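Local coordinates for transferrin binding protein B (Actinobacillus suis, PDB 3PQU), which probably binds host transferrin as a surface lipoprotein of the outer membrane, contributing to iron acquisition by this porcine pathogen, at residues I153-T158 with Y294-F299; I266-D269 with R274-G277; I368-V373 with M388-C393. One frame throughout, in Å; residues are numbered along the deposited sequence.

Overall arrangement
Going from the N terminus, the chain first reaches 153-158, on strand 150-157 of the N-lobe handle, and after 135 intervening residues 294-299 closes interaction 1, which ties the N-lobe handle sheet to the N-lobe barrel. Interaction 2 falls within that long loop: it belongs to the hairpin of strands 260-271 and 274-281, its two segments separated by four residues. The two touch, since strands 274-281 and 292-300 are neighbours in the barrel and Arg-274 forms a salt bridge with Glu-296. Interaction 3 follows in series, joining two sheets of the C-lobe handle, with its centre about 27 Å from that of interaction 1 and about 30 Å from that of interaction 2.

Interaction 1: I153-T158 with Y294-F299; sequences IYYLGT and YLEGGF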
loop_
_atom_site.group_PDB
_atom_site.type_symbol
_atom_site.label_atom_id
_atom_site.label_comp_id
_atom_site.label_asym_id
_atom_site.label_seq_id
_atom_site.Cartn_x
_atom_site.Cartn_y
_atom_site.Cartn_z
ATOM N N ILE A 153 12.166 10.391 10.351
ATOM C CA ILE A 153 11.339 9.342 10.951
ATOM C C ILE A 153 10.501 8.801 9.796
ATOM O O ILE A 153 10.023 9.576 8.975
ATOM C CB ILE A 153 10.422 9.921 12.017
ATOM C CG1 ILE A 153 11.250 10.687 13.087
ATOM C CG2 ILE A 153 9.550 8.824 12.633
ATOM C CD1 ILE A 153 12.358 9.859 13.791
ATOM N N TYR A 154 10.320 7.491 9.700
ATOM C CA TYR A 154 9.586 6.972 8.553
ATOM C C TYR A 154 9.000 5.591 8.809
ATOM O O TYR A 154 9.366 4.913 9.769
ATOM C CB TYR A 154 10.510 6.896 7.327
ATOM C CG TYR A 154 11.404 5.656 7.354
ATOM C CD1 TYR A 154 11.102 4.527 6.577
ATOM C CD2 TYR A 154 12.502 5.589 8.191
ATOM C CE1 TYR A 154 11.909 3.385 6.616
ATOM C CE2 TYR A 154 13.316 4.448 8.242
ATOM C CZ TYR A 154 13.001 3.355 7.457
ATOM O OH TYR A 154 13.794 2.237 7.503
ATOM N N TYR A 155 8.109 5.179 7.915
ATOM C CA TYR A 155 7.835 3.764 7.723
ATOM C C TYR A 155 7.713 3.504 6.231
ATOM O O TYR A 155 7.351 4.390 5.456
ATOM C CB TYR A 155 6.556 3.297 8.491
ATOM C CG TYR A 155 5.230 3.613 7.801
ATOM C CD1 TYR A 155 4.685 2.741 6.859
ATOM C CD2 TYR A 155 4.519 4.776 8.104
ATOM C CE1 TYR A 155 3.463 3.029 6.228
ATOM C CE2 TYR A 155 3.309 5.074 7.475
ATOM C CZ TYR A 155 2.786 4.191 6.533
ATOM O OH TYR A 155 1.576 4.465 5.911
ATOM N N LEU A 156 8.010 2.279 5.825
ATOM C CA LEU A 156 7.853 1.903 4.428
ATOM C C LEU A 156 7.522 0.424 4.339
ATOM O O LEU A 156 8.200 -0.403 4.940
ATOM C CB LEU A 156 9.152 2.173 3.665
ATOM C CG LEU A 156 9.171 1.772 2.199
ATOM C CD1 LEU A 156 8.113 2.565 1.428
ATOM C CD2 LEU A 156 10.552 2.008 1.616
ATOM N N GLY A 157 6.486 0.089 3.586
ATOM C CA GLY A 157 6.088 -1.293 3.454
ATOM C C GLY A 157 6.070 -1.724 2.009
ATOM O O GLY A 157 6.061 -0.892 1.097
ATOM N N THR A 158 6.072 -3.036 1.800
ATOM C CA THR A 158 5.998 -3.582 0.462
ATOM C C THR A 158 4.922 -4.655 0.424
ATOM O O THR A 158 4.574 -5.234 1.452
ATOM C CB THR A 158 7.369 -4.149 0.009
ATOM O OG1 THR A 158 7.294 -4.573 -1.363
ATOM C CG2 THR A 158 7.759 -5.330 0.872
ATOM N N TYR A 294 -5.548 11.625 13.529
ATOM C CA TYR A 294 -5.003 11.397 12.192
ATOM C C TYR A 294 -4.028 10.223 12.146
ATOM O O TYR A 294 -2.850 10.385 11.827
ATOM C CB TYR A 294 -4.331 12.674 11.695
ATOM C CG TYR A 294 -5.303 13.831 11.679
ATOM C CD1 TYR A 294 -6.216 13.982 10.639
ATOM C CD2 TYR A 294 -5.322 14.758 12.716
ATOM C CE1 TYR A 294 -7.126 15.033 10.631
ATOM C CE2 TYR A 294 -6.231 15.813 12.717
ATOM C CZ TYR A 294 -7.125 15.938 11.677
ATOM O OH TYR A 294 -8.009 16.980 11.686
ATOM N N LEU A 295 -4.537 9.039 12.464
ATOM C CA LEU A 295 -3.744 7.825 12.395
ATOM C C LEU A 295 -4.164 7.032 11.162
ATOM O O LEU A 295 -5.354 6.828 10.937
ATOM C CB LEU A 295 -3.959 6.982 13.657
ATOM C CG LEU A 295 -3.179 5.657 13.734
ATOM C CD1 LEU A 295 -2.689 5.390 15.161
ATOM C CD2 LEU A 295 -4.009 4.481 13.202
ATOM N N GLU A 296 -3.185 6.577 10.378
ATOM C CA GLU A 296 -3.476 5.792 9.180
ATOM C C GLU A 296 -2.313 4.867 8.952
ATOM O O GLU A 296 -1.164 5.255 9.148
ATOM C CB GLU A 296 -3.659 6.705 7.958
ATOM C CG GLU A 296 -4.383 6.050 6.769
ATOM C CD GLU A 296 -3.496 5.171 5.877
ATOM O OE1 GLU A 296 -2.252 5.181 6.020
ATOM O OE2 GLU A 296 -4.052 4.471 4.998
ATOM N N GLY A 297 -2.609 3.639 8.557
ATOM C CA GLY A 297 -1.581 2.665 8.241
ATOM C C GLY A 297 -2.135 1.534 7.378
ATOM O O GLY A 297 -3.268 1.603 6.895
ATOM N N GLY A 298 -1.337 0.491 7.176
ATOM C CA GLY A 298 -1.773 -0.633 6.364
ATOM C C GLY A 298 -1.154 -1.972 6.721
ATOM O O GLY A 298 -0.179 -2.034 7.476
ATOM N N PHE A 299 -1.736 -3.043 6.173
ATOM C CA PHE A 299 -1.178 -4.384 6.271
ATOM C C PHE A 299 -0.278 -4.686 5.071
ATOM O O PHE A 299 -0.590 -4.349 3.931
ATOM C CB PHE A 299 -2.316 -5.429 6.404
ATOM C CG PHE A 299 -3.137 -5.243 7.637
ATOM C CD1 PHE A 299 -2.697 -5.733 8.861
ATOM C CD2 PHE A 299 -4.311 -4.519 7.594
ATOM C CE1 PHE A 299 -3.452 -5.530 10.013
ATOM C CE2 PHE A 299 -5.061 -4.304 8.745
ATOM C CZ PHE A 299 -4.637 -4.823 9.945
HETATM O O HOH W 1 -0.120 6.673 6.457
#
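Tyr-155 reaches from its strand across to Glu-296 and Gly-297, and its phenol oxygen is the part that arrives. With CG set between the backbone N and the carbonyl carbon (chi1 80°), the ring is carried toward the facing strand. The direct contact is thin: Tyr-155 OH stands 3.9 Å from Glu-296 OE1 and 4.3 Å from Gly-297 CA. The two side chains run nearly perpendicular, while ring and carboxylate planes differ by 29°. A water bridges the gap on the looser side. It lies in the ring plane at the edge, 2.8 Å from Tyr-155 OH, and donates to Glu-296 OE1 at 2.6 Å. Glu-296, bent at chi2, is held more firmly by Arg-274, whose NH2 makes a salt bridge to OE1 and only a weak hydrogen bond to Tyr-155 OH. OE1 thus has both the water and the guanidinium, which would be expected to stabilise its negative charge. The closer packing is around the Tyr-155 side chain, which touches Ala-308 and Lys-310 of strand 306-312 in the barrel and Ser-123 of strand 121-128 in its own sheet. A water-bridged tyrosine-glutamate pair, backed by an arginine, here spans the interface where the handle sheet of the N-lobe lies against its beta barrel.

Interaction 2: I266-D269 with R274-G277; sequences IEAD and RFRG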
loop_
_atom_site.group_PDB
_atom_site.type_symbol
_atom_site.label_atom_id
_atom_site.label_comp_id
_atom_site.label_asym_id
_atom_site.label_seq_id
_atom_site.Cartn_x
_atom_site.Cartn_y
_atom_site.Cartn_z
ATOM N N ILE A 266 -4.520 2.871 20.960
ATOM C CA ILE A 266 -4.851 3.116 19.566
ATOM C C ILE A 266 -6.156 2.424 19.199
ATOM O O ILE A 266 -6.443 1.331 19.685
ATOM C CB ILE A 266 -3.698 2.617 18.663
ATOM C CG1 ILE A 266 -2.501 3.568 18.781
ATOM C CG2 ILE A 266 -4.164 2.461 17.232
ATOM C CD1 ILE A 266 -1.315 3.147 17.970
ATOM N N GLU A 267 -6.974 3.075 18.375
ATOM C CA GLU A 267 -8.147 2.403 17.844
ATOM C C GLU A 267 -8.256 2.748 16.372
ATOM O O GLU A 267 -7.907 3.862 15.960
ATOM C CB GLU A 267 -9.431 2.766 18.628
ATOM C CG GLU A 267 -9.803 4.239 18.590
ATOM C CD GLU A 267 -11.111 4.532 19.316
ATOM O OE1 GLU A 267 -11.511 3.714 20.174
ATOM O OE2 GLU A 267 -11.735 5.578 19.030
ATOM N N ALA A 268 -8.709 1.788 15.565
ATOM C CA ALA A 268 -8.812 2.033 14.129
ATOM C C ALA A 268 -9.800 1.087 13.461
ATOM O O ALA A 268 -10.095 0.013 13.983
ATOM C CB ALA A 268 -7.414 1.954 13.457
ATOM N N ASP A 269 -10.335 1.522 12.329
ATOM C CA ASP A 269 -11.233 0.707 11.523
ATOM C C ASP A 269 -10.550 0.345 10.207
ATOM O O ASP A 269 -9.839 1.165 9.616
ATOM C CB ASP A 269 -12.537 1.458 11.215
ATOM C CG ASP A 269 -13.338 1.783 12.470
ATOM O OD1 ASP A 269 -13.524 0.884 13.315
ATOM O OD2 ASP A 269 -13.780 2.944 12.609
ATOM N N ARG A 274 -6.141 -1.226 4.509
ATOM C CA ARG A 274 -5.687 -0.076 5.298
ATOM C C ARG A 274 -6.506 0.063 6.563
ATOM O O ARG A 274 -7.557 -0.562 6.706
ATOM C CB ARG A 274 -5.817 1.199 4.465
ATOM C CG ARG A 274 -5.037 1.142 3.144
ATOM C CD ARG A 274 -3.545 0.885 3.358
ATOM N NE ARG A 274 -2.813 2.070 3.843
ATOM C CZ ARG A 274 -1.486 2.186 3.851
ATOM N NH1 ARG A 274 -0.727 1.197 3.389
ATOM N NH2 ARG A 274 -0.905 3.291 4.328
ATOM N N PHE A 275 -6.033 0.891 7.483
ATOM C CA PHE A 275 -6.827 1.223 8.649
ATOM C C PHE A 275 -6.692 2.702 8.983
ATOM O O PHE A 275 -5.682 3.327 8.666
ATOM C CB PHE A 275 -6.460 0.316 9.855
ATOM C CG PHE A 275 -4.979 0.198 10.099
ATOM C CD1 PHE A 275 -4.316 1.106 10.910
ATOM C CD2 PHE A 275 -4.252 -0.824 9.511
ATOM C CE1 PHE A 275 -2.947 0.994 11.123
ATOM C CE2 PHE A 275 -2.876 -0.950 9.722
ATOM C CZ PHE A 275 -2.228 -0.030 10.522
ATOM N N ARG A 276 -7.728 3.255 9.602
ATOM C CA ARG A 276 -7.788 4.682 9.904
ATOM C C ARG A 276 -8.367 4.834 11.283
ATOM O O ARG A 276 -9.391 4.211 11.577
ATOM C CB ARG A 276 -8.718 5.402 8.926
ATOM C CG ARG A 276 -8.402 5.222 7.450
ATOM C CD ARG A 276 -9.517 5.801 6.547
ATOM N NE ARG A 276 -9.413 5.289 5.178
ATOM C CZ ARG A 276 -10.453 5.055 4.389
ATOM N NH1 ARG A 276 -11.675 5.289 4.833
ATOM N NH2 ARG A 276 -10.270 4.585 3.160
ATOM N N GLY A 277 -7.743 5.670 12.122
ATOM C CA GLY A 277 -8.272 5.916 13.457
ATOM C C GLY A 277 -7.588 7.025 14.237
ATOM O O GLY A 277 -7.242 8.087 13.701
HETATM O O HOH W 2 -11.948 5.330 11.715
#
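Phe-275 turns its ring past Ala-268 because CG sits between the backbone N and the carbonyl carbon (chi1 48°), and Asp-269 swings its carboxylate beside its own N (chi1 -63°), toward the water shared with Arg-276. Phe-275 CB and Ala-268 CB lie 4.1 Å apart, with the methyl oblique to the ring. The backbones are bound as the hydrogen-bonded antiparallel pair Asp-269 and Arg-276. Asp-269 N reaches Arg-276 O at 2.9 Å, nearly straight at 170° but from above the carbonyl plane, and Arg-276 N returns a bond of 3.0 Å to Asp-269 O. Beyond it comes the non-hydrogen-bonded pair Ala-268 and Gly-277, with CA atoms just 4.0 Å apart; Gly-277 CA also makes a CH contact to Glu-267 O at 3.3 Å. On the Asp-269 and Arg-276 face, a water donates to Arg-276 O at 2.8 Å and to Asp-269 OD2 at 3.1 Å, so that carbonyl accepts twice. Phe-275 packs on Leu-242 and Leu-295 and meets Phe-299 edge-to-face. Main-chain bonds and a shared water thus join the strands, and Asp-269 OD1 and Arg-276 NH1 tie the hairpin to Lys-241 and Glu-32.

Interaction 3: I368-V373 with M388-C393; sequences IDLAGV and MVAVAC
Leu-370 meets Ala-392 in a contact where no aromatic ring of the two segments takes part, and the one flat side-chain group within them is the carboxylate of Asp-369. Ala-371 N comes down on Asp-369 OD1 from above the carboxylate plane, 56° out of it, at 3.0 Å and an N-H...O angle of 170°. This is an Asx turn; it sits where strand 366-369 ends and the chain passes into the loop with Leu-370. The contact itself is aliphatic. Leu-370 has CG beside its backbone N and anti to the carbonyl carbon (chi1 -61°), which lays the side chain alongside the alanine methyls. Its CB touches Ala-392 CB at 3.8 Å, and CD2 lies 4.1 Å from that same methyl and 4.5 Å from Ala-390 CB. Ala-390 and Ala-392 project from the same side of strand 386-393, and Leu-361 touches both Leu-370 and Ala-390, so the small hairpin 360-369 lies against the larger handle sheet. At the end of the contact a water joins the backbones, 2.6 Å from Leu-370 O and 2.9 Å from Ala-392 O. Cys-393, disulfide-bonded to its neighbour Cys-394, points the other way. In effect, the buried part of the contact is apolar, carried by Leu-370 on two alanine methyls, while the water donates to both carbonyls and so links the two backbones.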
loop_
_atom_site.group_PDB
_atom_site.type_symbol
_atom_site.label_atom_id
_atom_site.label_comp_id
_atom_site.label_asym_id
_atom_site.label_seq_id
_atom_site.Cartn_x
_atom_site.Cartn_y
_atom_site.Cartn_z
ATOM N N ILE A 368 -3.664 6.922 -10.324
ATOM C CA ILE A 368 -4.324 7.250 -11.588
ATOM C C ILE A 368 -5.796 6.868 -11.538
ATOM O O ILE A 368 -6.135 5.678 -11.507
ATOM C CB ILE A 368 -3.671 6.512 -12.764
ATOM C CG1 ILE A 368 -2.156 6.707 -12.731
ATOM C CG2 ILE A 368 -4.242 6.997 -14.102
ATOM C CD1 ILE A 368 -1.435 6.005 -13.854
ATOM N N ASP A 369 -6.667 7.874 -11.531
ATOM C CA ASP A 369 -8.110 7.647 -11.509
ATOM C C ASP A 369 -8.555 7.004 -12.816
ATOM O O ASP A 369 -8.247 7.519 -13.888
ATOM C CB ASP A 369 -8.863 8.959 -11.274
ATOM C CG ASP A 369 -10.377 8.792 -11.328
ATOM O OD1 ASP A 369 -10.875 7.643 -11.253
ATOM O OD2 ASP A 369 -11.076 9.822 -11.442
ATOM N N LEU A 370 -9.274 5.884 -12.732
ATOM C CA LEU A 370 -9.654 5.145 -13.939
ATOM C C LEU A 370 -11.072 5.419 -14.443
ATOM O O LEU A 370 -11.445 4.963 -15.521
ATOM C CB LEU A 370 -9.488 3.644 -13.719
ATOM C CG LEU A 370 -8.079 3.151 -13.396
ATOM C CD1 LEU A 370 -8.085 1.627 -13.214
ATOM C CD2 LEU A 370 -7.114 3.565 -14.496
ATOM N N ALA A 371 -11.863 6.154 -13.671
ATOM C CA ALA A 371 -13.247 6.391 -14.048
ATOM C C ALA A 371 -13.334 7.492 -15.094
ATOM O O ALA A 371 -12.408 8.288 -15.252
ATOM C CB ALA A 371 -14.085 6.734 -12.821
ATOM N N GLY A 372 -14.449 7.537 -15.812
ATOM C CA GLY A 372 -14.623 8.547 -16.838
ATOM C C GLY A 372 -16.047 8.602 -17.351
ATOM O O GLY A 372 -16.890 7.789 -16.968
ATOM N N VAL A 373 -16.310 9.566 -18.225
ATOM C CA VAL A 373 -17.655 9.807 -18.726
ATOM C C VAL A 373 -18.092 8.735 -19.722
ATOM O O VAL A 373 -19.282 8.511 -19.904
ATOM C CB VAL A 373 -17.771 11.211 -19.382
ATOM C CG1 VAL A 373 -17.407 12.298 -18.374
ATOM C CG2 VAL A 373 -16.883 11.312 -20.621
ATOM N N MET A 388 2.665 7.373 -19.263
ATOM C CA MET A 388 1.849 6.182 -19.179
ATOM C C MET A 388 0.448 6.485 -19.678
ATOM O O MET A 388 -0.109 7.556 -19.424
ATOM C CB MET A 388 1.814 5.645 -17.744
ATOM C CG MET A 388 3.186 5.342 -17.169
ATOM S SD MET A 388 4.074 4.083 -18.106
ATOM C CE MET A 388 2.880 2.750 -18.085
ATOM N N VAL A 389 -0.105 5.534 -20.414
ATOM C CA VAL A 389 -1.490 5.610 -20.841
ATOM C C VAL A 389 -2.260 4.318 -20.503
ATOM O O VAL A 389 -1.796 3.198 -20.749
ATOM C CB VAL A 389 -1.601 5.967 -22.337
ATOM C CG1 VAL A 389 -0.454 5.355 -23.112
ATOM C CG2 VAL A 389 -2.946 5.527 -22.892
ATOM N N ALA A 390 -3.433 4.484 -19.907
ATOM C CA ALA A 390 -4.254 3.349 -19.502
ATOM C C ALA A 390 -5.648 3.485 -20.087
ATOM O O ALA A 390 -6.238 4.567 -20.082
ATOM C CB ALA A 390 -4.330 3.257 -17.997
ATOM N N VAL A 391 -6.173 2.381 -20.596
ATOM C CA VAL A 391 -7.527 2.364 -21.133
ATOM C C VAL A 391 -8.367 1.416 -20.287
ATOM O O VAL A 391 -8.204 0.198 -20.353
ATOM C CB VAL A 391 -7.529 1.931 -22.601
ATOM C CG1 VAL A 391 -8.949 1.895 -23.147
ATOM C CG2 VAL A 391 -6.662 2.878 -23.425
ATOM N N ALA A 392 -9.262 1.981 -19.487
ATOM C CA ALA A 392 -9.961 1.216 -18.457
ATOM C C ALA A 392 -11.445 1.019 -18.762
ATOM O O ALA A 392 -12.133 1.950 -19.177
ATOM C CB ALA A 392 -9.789 1.883 -17.110
ATOM N N CYS A 393 -11.923 -0.203 -18.533
ATOM C CA CYS A 393 -13.325 -0.563 -18.710
ATOM C C CYS A 393 -13.846 -1.116 -17.383
ATOM O O CYS A 393 -13.055 -1.654 -16.612
ATOM C CB CYS A 393 -13.416 -1.645 -19.781
ATOM S SG CYS A 393 -15.033 -1.811 -20.525
HETATM O O HOH W 3 -13.075 3.776 -17.150
#